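Local atomic coordinates of glycosyl hydrolase BlGH5_18 (PDB entry 7LQX), a protein that probably hydrolyses glycosidic bonds in N-glycans, as a family GH5 glycoside hydrolase of the gut bacterium Bifidobacterium longum subsp. infantis. Residues E249-A254 and P290-D295; A279-L284 and E328-L333; D295-A300 and R345-M350. One frame throughout, in Å; residues are numbered along the deposited sequence.

Contact 1 of 3, residues E249-A254 and P290-D295; sequences ECTAHA and PEFCRD
Phe292 reaches across from residues 290-295 and meets two neighbours of residues 249-254, Cys250 and Thr251, along one side of its ring. Cys250 SG lies 3.7 Å from Phe292 CE1 and 5.0 Å from the ring centroid, a sulfur-aromatic contact in which the sulfur approaches obliquely, 72° off the ring normal. A thiol suits this place because it is small, polarisable and at ease in a buried apolar setting. Its direction follows from the first torsion, which sets SG opposite the backbone N (chi1 -172°). The methyl Thr251 CG2 adds a second touch, 4.0 Å from Phe292 CD1, and rests 3.7 Å from Asp295 CB, one helical turn further on. Threonine thus serves two purposes: its methyl packs on carbon, while OG1 faces water. One water, 2.7 Å from Thr251 OG1, also gives a weak bond to Asp295 OD2, extending the contact into a polar margin where an aspartate can stay hydrated.

These two segments belong to consecutive outer helices, 248-264 and 289-300, of the (beta/alpha)8 barrel characteristic of GH5 enzymes. Their local axes come within 9.2 Å and cross at -48°, near enough for side chains to fill the gap between the helices without a direct hydrogen bond across it. Replacing Phe292 with an alanine would probably open a gap beside Cys250 SG and Thr251 CG2, taking away the sulfur's aromatic partner.

Further out, Ala279 and Leu284 from the loop after strand 272-277 pack on the Phe292 side chain, and Ala240 lies against Cys250. Thr251 OG1 also makes weak hydrogen bonds with Gly248 O, one turn earlier in its own helix, and with Lys299 NZ.

Contact 2 of 3, residues A279-L284 and E328-L333; sequences APQNVL and EHALGL. With EDO (1,2-ethanediol), chain E.
Ala330 and Leu331 are the residues of 328-333 that touch residues 279-281, joining the loops that follow strands 272-277 and 306-312 of the (beta/alpha)8 barrel. Both loops leave the C-terminal ends of their strands, the end where GH5 enzymes carry their active site. Glu328 begins the segment by turning to a bound 1,2-ethanediol, probably from the crystallisation liquor: its chain bends at chi2 (-87°), and OE2 accepts a hydrogen bond from EDO O1 at 2.5 Å. At Ala330 a lone methyl is enough, since the amide end of Gln281 lies close against it, with Gln281 OE1 3.6 Å from Ala330 CB. A water donates to Gln281 OE1 at 2.7 Å and also gives Ala330 O a weak bond.

Leu331 supplies the apolar part, and its branched end does two jobs. CD2 packs 3.8 Å from both Ala279 O and Pro280 CA, while CD1 lies 3.9 Å from EDO C2. Its backbone is approached as well: a water accepts from Ala279 N, giving the buried amide a partner, and lies where it can donate to Leu331 O, though other acceptors compete for its protons. Gly332 follows with both its backbone polar atoms engaged, N to Asp316 OD1 and O to Lys341 NZ. At the end of the segment, Leu333 sets its side chain against Ile343 and Phe347 of helix 342-354, with CD1 3.7 Å from Phe347 CD2.

Contact 3 of 3, residues D295-A300 and R345-M350; sequences DTIAKA and RAFAEM
Ile297 CD1 carries this contact, pressing on Phe347 and on Met350, which lie three residues apart on helix 342-354. Met350 is present as selenomethionine.

The aliphatic-to-aromatic part comes first. Ile297 CD1 meets the edge of the Phe347 ring in the ring plane, equally near CD1 and CE1 at 3.5 Å, so the methyl abuts the ring rim instead of lying over a face. The two side chains cross at about a right angle. Phe347 reaches this place because CG stands opposite the backbone N (chi1 -167°), swinging the ring out from its helix. The ring also meets Trp311, their planes at about 50°, and Ile297 rests on Trp311 too, so strand 306-312 of the barrel wall underlies both residues.

The aliphatic-to-aliphatic part involves the near end of Met350. Ile297 CD1 is 3.9 Å from Met350 CB, and Ile297 CG2 is 4.1 Å from the same carbon, so both branches of the isoleucine bear on it. A beta-branched residue suits this because it offers two methyls from a compact stem. The long side chain of Met350 then bends at chi2 and chi3, carrying the selenium away from Ile297 and towards Arg294, a residue its side chain touches.

Polar bonding stays off the apolar contact itself. Arg294, just before this segment on helix 289-300, forms a salt bridge from NH2 to Glu349 OE2, while Thr296 OG1 bonds back to Phe292 O within its own helix.

Helices 289-300 and 342-354 are neighbours in the outer ring of the (beta/alpha)8 barrel. With no hydrogen bond between residues 295-300 and 345-350, the direct contact between them probably rests on dispersion and the fit of buried hydrocarbon, with the Arg294-Glu349 salt bridge joining the same helices alongside.

How the contacts relate
Contacts 1 and 3 share helix 289-300 and Asp295: the helix packs on helix 248-264 in the first and on helix 342-354 in the third, so three consecutive outer helices are joined. Contact 2 instead pairs the loops at the C-terminal ends of the barrel strands. Contacts 2 and 3 are buried, whereas contact 1 is only partly so, and its chemistry shifts accordingly from a sulfur-aromatic interior to a hydrated margin. Contact 3 is wholly apolar. Contact 2, though buried, mixes leucine packing with water lying between backbone groups of the two loops. Phe292 CD2 to Ala279 CB, at 3.7 Å, connects contacts 1 and 2.

Contact 1 of 3, residues E249-A254 and P290-D295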
# COMPACT_ATOMS: atom_id res chain seq x y z
N GLU A 249 9.25 31.78 -21.60
CA GLU A 249 8.61 31.50 -20.31
C GLU A 249 8.89 30.07 -19.89
O GLU A 249 9.13 29.78 -18.71
CB GLU A 249 7.11 31.74 -20.41
CG GLU A 249 6.68 33.20 -20.54
CD GLU A 249 6.62 33.69 -21.97
OE1 GLU A 249 7.07 32.97 -22.90
OE2 GLU A 249 6.10 34.81 -22.19
N CYS A 250 8.84 29.14 -20.85
CA CYS A 250 9.09 27.74 -20.55
C CYS A 250 10.47 27.53 -19.94
O CYS A 250 10.61 26.88 -18.90
CB CYS A 250 8.90 26.92 -21.82
SG CYS A 250 8.96 25.16 -21.53
N THR A 251 11.51 28.09 -20.56
CA THR A 251 12.86 27.88 -20.04
C THR A 251 13.17 28.75 -18.83
O THR A 251 14.15 28.46 -18.13
CB THR A 251 13.92 28.11 -21.12
OG1 THR A 251 13.74 29.41 -21.68
CG2 THR A 251 13.83 27.04 -22.21
N ALA A 252 12.37 29.77 -18.56
CA ALA A 252 12.56 30.63 -17.40
C ALA A 252 11.85 30.12 -16.15
O ALA A 252 12.02 30.71 -15.09
CB ALA A 252 12.06 32.05 -17.69
N HIS A 253 11.09 29.03 -16.24
CA HIS A 253 10.22 28.66 -15.13
C HIS A 253 11.01 28.35 -13.86
O HIS A 253 10.59 28.71 -12.75
CB HIS A 253 9.32 27.48 -15.50
CG HIS A 253 8.30 27.16 -14.45
ND1 HIS A 253 8.53 26.25 -13.45
CD2 HIS A 253 7.07 27.67 -14.23
CE1 HIS A 253 7.48 26.20 -12.65
NE2 HIS A 253 6.58 27.05 -13.10
N ALA A 254 12.15 27.65 -13.99
CA ALA A 254 12.90 27.28 -12.79
C ALA A 254 13.49 28.52 -12.12
O ALA A 254 13.44 28.66 -10.90
CB ALA A 254 14.00 26.28 -13.13
N PRO A 290 17.58 18.46 -24.85
CA PRO A 290 18.92 18.96 -24.50
C PRO A 290 18.98 20.47 -24.44
O PRO A 290 19.60 21.04 -23.53
CB PRO A 290 19.83 18.35 -25.58
CG PRO A 290 19.07 17.11 -26.04
CD PRO A 290 17.62 17.54 -26.01
N GLU A 291 18.36 21.15 -25.41
CA GLU A 291 18.35 22.61 -25.42
C GLU A 291 17.54 23.16 -24.26
O GLU A 291 17.91 24.17 -23.65
CB GLU A 291 17.78 23.13 -26.74
CG GLU A 291 18.72 22.95 -27.93
CD GLU A 291 17.98 22.98 -29.26
OE1 GLU A 291 17.10 23.85 -29.44
OE2 GLU A 291 18.28 22.13 -30.12
N PHE A 292 16.41 22.52 -23.95
CA PHE A 292 15.64 22.92 -22.78
C PHE A 292 16.47 22.83 -21.51
O PHE A 292 16.41 23.71 -20.65
CB PHE A 292 14.40 22.03 -22.66
CG PHE A 292 13.64 22.25 -21.40
CD1 PHE A 292 12.70 23.27 -21.32
CD2 PHE A 292 13.87 21.47 -20.29
CE1 PHE A 292 12.00 23.48 -20.16
CE2 PHE A 292 13.19 21.69 -19.13
CZ PHE A 292 12.25 22.70 -19.06
N CYS A 293 17.25 21.76 -21.38
CA CYS A 293 18.10 21.57 -20.21
C CYS A 293 19.13 22.69 -20.11
O CYS A 293 19.26 23.34 -19.06
CB CYS A 293 18.77 20.20 -20.32
SG CYS A 293 20.04 19.83 -19.10
N ARG A 294 19.86 22.94 -21.19
CA ARG A 294 20.88 23.98 -21.16
C ARG A 294 20.27 25.34 -20.86
O ARG A 294 20.79 26.09 -20.03
CB ARG A 294 21.63 24.02 -22.49
CG ARG A 294 22.42 22.77 -22.80
CD ARG A 294 23.33 22.99 -24.02
NE ARG A 294 24.00 21.76 -24.45
CZ ARG A 294 23.54 20.93 -25.37
NH1 ARG A 294 22.39 21.19 -25.99
NH2 ARG A 294 24.22 19.84 -25.68
N ASP A 295 19.19 25.70 -21.56
CA ASP A 295 18.62 27.03 -21.39
C ASP A 295 18.01 27.20 -20.01
O ASP A 295 18.13 28.26 -19.39
CB ASP A 295 17.54 27.27 -22.46
CG ASP A 295 18.12 27.55 -23.83
OD1 ASP A 295 19.33 27.81 -23.95
OD2 ASP A 295 17.33 27.51 -24.80
O HOH W 1 15.44 29.97 -23.71

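Contact 2 of 3, residues A279-L284 and E328-L333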
# COMPACT_ATOMS: atom_id res chain seq x y z
N ALA A 279 12.60 17.43 -18.12
CA ALA A 279 12.21 17.87 -19.46
C ALA A 279 11.04 17.02 -19.92
O ALA A 279 11.23 16.06 -20.69
CB ALA A 279 13.39 17.76 -20.42
N PRO A 280 9.82 17.33 -19.49
CA PRO A 280 8.71 16.37 -19.65
C PRO A 280 8.16 16.33 -21.07
O PRO A 280 7.71 17.34 -21.62
CB PRO A 280 7.66 16.88 -18.66
CG PRO A 280 7.94 18.34 -18.57
CD PRO A 280 9.43 18.49 -18.67
N GLN A 281 8.11 15.12 -21.64
CA GLN A 281 7.71 14.95 -23.03
C GLN A 281 6.21 14.88 -23.23
O GLN A 281 5.78 14.64 -24.36
CB GLN A 281 8.44 13.76 -23.66
CG GLN A 281 9.92 14.09 -23.86
CD GLN A 281 10.78 12.90 -24.20
OE1 GLN A 281 11.91 12.78 -23.73
NE2 GLN A 281 10.26 12.01 -25.03
N ASN A 282 5.40 15.08 -22.19
CA ASN A 282 3.98 15.36 -22.43
C ASN A 282 3.77 16.76 -23.00
O ASN A 282 2.72 17.02 -23.59
CB ASN A 282 3.14 15.13 -21.18
CG ASN A 282 3.61 15.91 -19.97
OD1 ASN A 282 4.66 16.55 -19.98
ND2 ASN A 282 2.83 15.85 -18.90
N VAL A 283 4.76 17.64 -22.85
CA VAL A 283 4.68 18.99 -23.40
C VAL A 283 5.87 19.36 -24.28
O VAL A 283 5.72 20.23 -25.16
CB VAL A 283 4.46 20.05 -22.30
CG1 VAL A 283 3.10 19.83 -21.63
CG2 VAL A 283 5.58 20.02 -21.28
N LEU A 284 7.03 18.74 -24.11
CA LEU A 284 8.20 19.00 -24.94
C LEU A 284 8.44 17.84 -25.90
O LEU A 284 8.06 16.70 -25.64
CB LEU A 284 9.46 19.14 -24.07
CG LEU A 284 9.35 20.12 -22.91
CD1 LEU A 284 10.67 20.10 -22.11
CD2 LEU A 284 8.99 21.54 -23.34
N GLU A 328 6.71 9.83 -18.22
CA GLU A 328 7.54 9.51 -17.07
C GLU A 328 8.67 8.58 -17.44
O GLU A 328 9.75 8.63 -16.85
CB GLU A 328 6.70 8.86 -15.96
CG GLU A 328 5.68 9.78 -15.33
CD GLU A 328 6.21 10.62 -14.17
OE1 GLU A 328 7.42 10.56 -13.86
OE2 GLU A 328 5.40 11.35 -13.57
N HIS A 329 8.44 7.70 -18.42
CA HIS A 329 9.45 6.72 -18.75
C HIS A 329 10.71 7.36 -19.31
O HIS A 329 11.80 6.80 -19.15
CB HIS A 329 8.90 5.74 -19.78
CG HIS A 329 7.89 4.78 -19.24
ND1 HIS A 329 8.23 3.58 -18.67
CD2 HIS A 329 6.53 4.84 -19.20
CE1 HIS A 329 7.14 2.94 -18.30
NE2 HIS A 329 6.09 3.68 -18.61
N ALA A 330 10.58 8.51 -19.98
CA ALA A 330 11.64 9.10 -20.77
C ALA A 330 12.38 10.23 -20.05
O ALA A 330 13.21 10.90 -20.67
CB ALA A 330 11.07 9.63 -22.10
N LEU A 331 12.11 10.44 -18.77
CA LEU A 331 12.70 11.55 -18.03
C LEU A 331 14.15 11.32 -17.64
O LEU A 331 14.78 12.23 -17.08
CB LEU A 331 11.85 11.86 -16.79
CG LEU A 331 10.58 12.66 -17.09
CD1 LEU A 331 9.67 12.65 -15.85
CD2 LEU A 331 10.87 14.08 -17.50
N GLY A 332 14.74 10.17 -17.95
CA GLY A 332 16.10 9.91 -17.56
C GLY A 332 17.13 10.66 -18.39
O GLY A 332 16.90 11.10 -19.52
N LEU A 333 18.33 10.75 -17.80
CA LEU A 333 19.54 11.13 -18.52
C LEU A 333 20.18 9.92 -19.18
O LEU A 333 20.93 10.08 -20.16
CB LEU A 333 20.54 11.75 -17.54
CG LEU A 333 20.09 13.00 -16.80
CD1 LEU A 333 21.24 13.46 -15.89
CD2 LEU A 333 19.66 14.09 -17.75
C1 EDO E . 7.07 14.22 -12.28
O1 EDO E . 6.02 13.74 -13.11
C2 EDO E . 8.26 13.27 -12.29
O2 EDO E . 7.84 11.95 -11.92
O HOH W 2 14.28 14.93 -18.01
O HOH W 3 14.13 11.29 -23.87

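Contact 3 of 3, residues D295-A300 and R345-M350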
# COMPACT_ATOMS: atom_id res chain seq x y z
N ASP A 295 19.19 25.70 -21.56
CA ASP A 295 18.62 27.03 -21.39
C ASP A 295 18.01 27.20 -20.01
O ASP A 295 18.13 28.26 -19.39
CB ASP A 295 17.54 27.27 -22.46
CG ASP A 295 18.12 27.55 -23.83
OD1 ASP A 295 19.33 27.81 -23.95
OD2 ASP A 295 17.33 27.51 -24.80
N THR A 296 17.34 26.17 -19.51
CA THR A 296 16.75 26.24 -18.17
C THR A 296 17.82 26.47 -17.12
O THR A 296 17.64 27.28 -16.20
CB THR A 296 15.96 24.97 -17.86
OG1 THR A 296 14.80 24.94 -18.69
CG2 THR A 296 15.53 24.92 -16.41
N ILE A 297 18.95 25.77 -17.23
CA ILE A 297 20.02 25.91 -16.24
C ILE A 297 20.71 27.25 -16.38
O ILE A 297 20.99 27.92 -15.38
CB ILE A 297 20.99 24.72 -16.32
CG1 ILE A 297 20.26 23.45 -15.87
CG2 ILE A 297 22.22 24.98 -15.47
CD1 ILE A 297 21.00 22.18 -16.20
N ALA A 298 21.00 27.68 -17.61
CA ALA A 298 21.63 28.99 -17.78
C ALA A 298 20.77 30.10 -17.19
O ALA A 298 21.29 31.06 -16.62
CB ALA A 298 21.90 29.24 -19.26
N LYS A 299 19.45 29.98 -17.33
CA LYS A 299 18.57 30.97 -16.71
C LYS A 299 18.55 30.82 -15.19
O LYS A 299 18.68 31.80 -14.46
CB LYS A 299 17.16 30.89 -17.30
CG LYS A 299 17.06 31.46 -18.73
CD LYS A 299 15.63 31.53 -19.24
CE LYS A 299 15.55 32.09 -20.63
NZ LYS A 299 14.14 32.50 -20.96
N ALA A 300 18.39 29.59 -14.70
CA ALA A 300 18.34 29.39 -13.25
C ALA A 300 19.59 29.94 -12.56
O ALA A 300 19.50 30.49 -11.46
CB ALA A 300 18.14 27.91 -12.92
N ARG A 345 24.34 14.21 -21.84
CA ARG A 345 25.52 14.96 -22.27
C ARG A 345 25.34 16.45 -22.02
O ARG A 345 26.28 17.14 -21.59
CB ARG A 345 25.79 14.68 -23.75
CG ARG A 345 26.02 13.21 -24.09
CD ARG A 345 26.16 12.97 -25.61
NE ARG A 345 26.24 11.55 -25.97
CZ ARG A 345 27.31 10.80 -25.80
NH1 ARG A 345 27.29 9.52 -26.15
NH2 ARG A 345 28.41 11.31 -25.26
N ALA A 346 24.13 16.98 -22.26
CA ALA A 346 23.89 18.40 -22.02
C ALA A 346 24.02 18.74 -20.54
O ALA A 346 24.61 19.76 -20.19
CB ALA A 346 22.51 18.79 -22.54
N PHE A 347 23.46 17.90 -19.67
CA PHE A 347 23.54 18.18 -18.24
C PHE A 347 24.98 18.11 -17.75
O PHE A 347 25.40 18.95 -16.95
CB PHE A 347 22.64 17.22 -17.46
CG PHE A 347 22.42 17.61 -16.03
CD1 PHE A 347 21.91 18.86 -15.70
CD2 PHE A 347 22.69 16.73 -15.00
CE1 PHE A 347 21.68 19.22 -14.38
CE2 PHE A 347 22.46 17.09 -13.68
CZ PHE A 347 21.96 18.33 -13.38
N ALA A 348 25.75 17.15 -18.26
CA ALA A 348 27.17 17.08 -17.92
C ALA A 348 27.88 18.36 -18.33
O ALA A 348 28.73 18.88 -17.59
CB ALA A 348 27.81 15.87 -18.61
N GLU A 349 27.55 18.89 -19.52
CA GLU A 349 28.17 20.13 -19.97
C GLU A 349 27.81 21.28 -19.06
O GLU A 349 28.65 22.14 -18.76
CB GLU A 349 27.72 20.44 -21.40
CG GLU A 349 28.29 19.50 -22.45
CD GLU A 349 27.46 19.46 -23.73
OE1 GLU A 349 27.65 18.52 -24.54
OE2 GLU A 349 26.61 20.35 -23.94
N MSE A 350 26.58 21.32 -18.59
CA MSE A 350 26.15 22.41 -17.72
C MSE A 350 26.84 22.32 -16.37
O MSE A 350 27.25 23.34 -15.81
CB MSE A 350 24.64 22.40 -17.57
CG MSE A 350 23.88 22.70 -18.86
SE MSE A 350 24.38 24.35 -19.73
CE MSE A 350 25.90 23.78 -20.78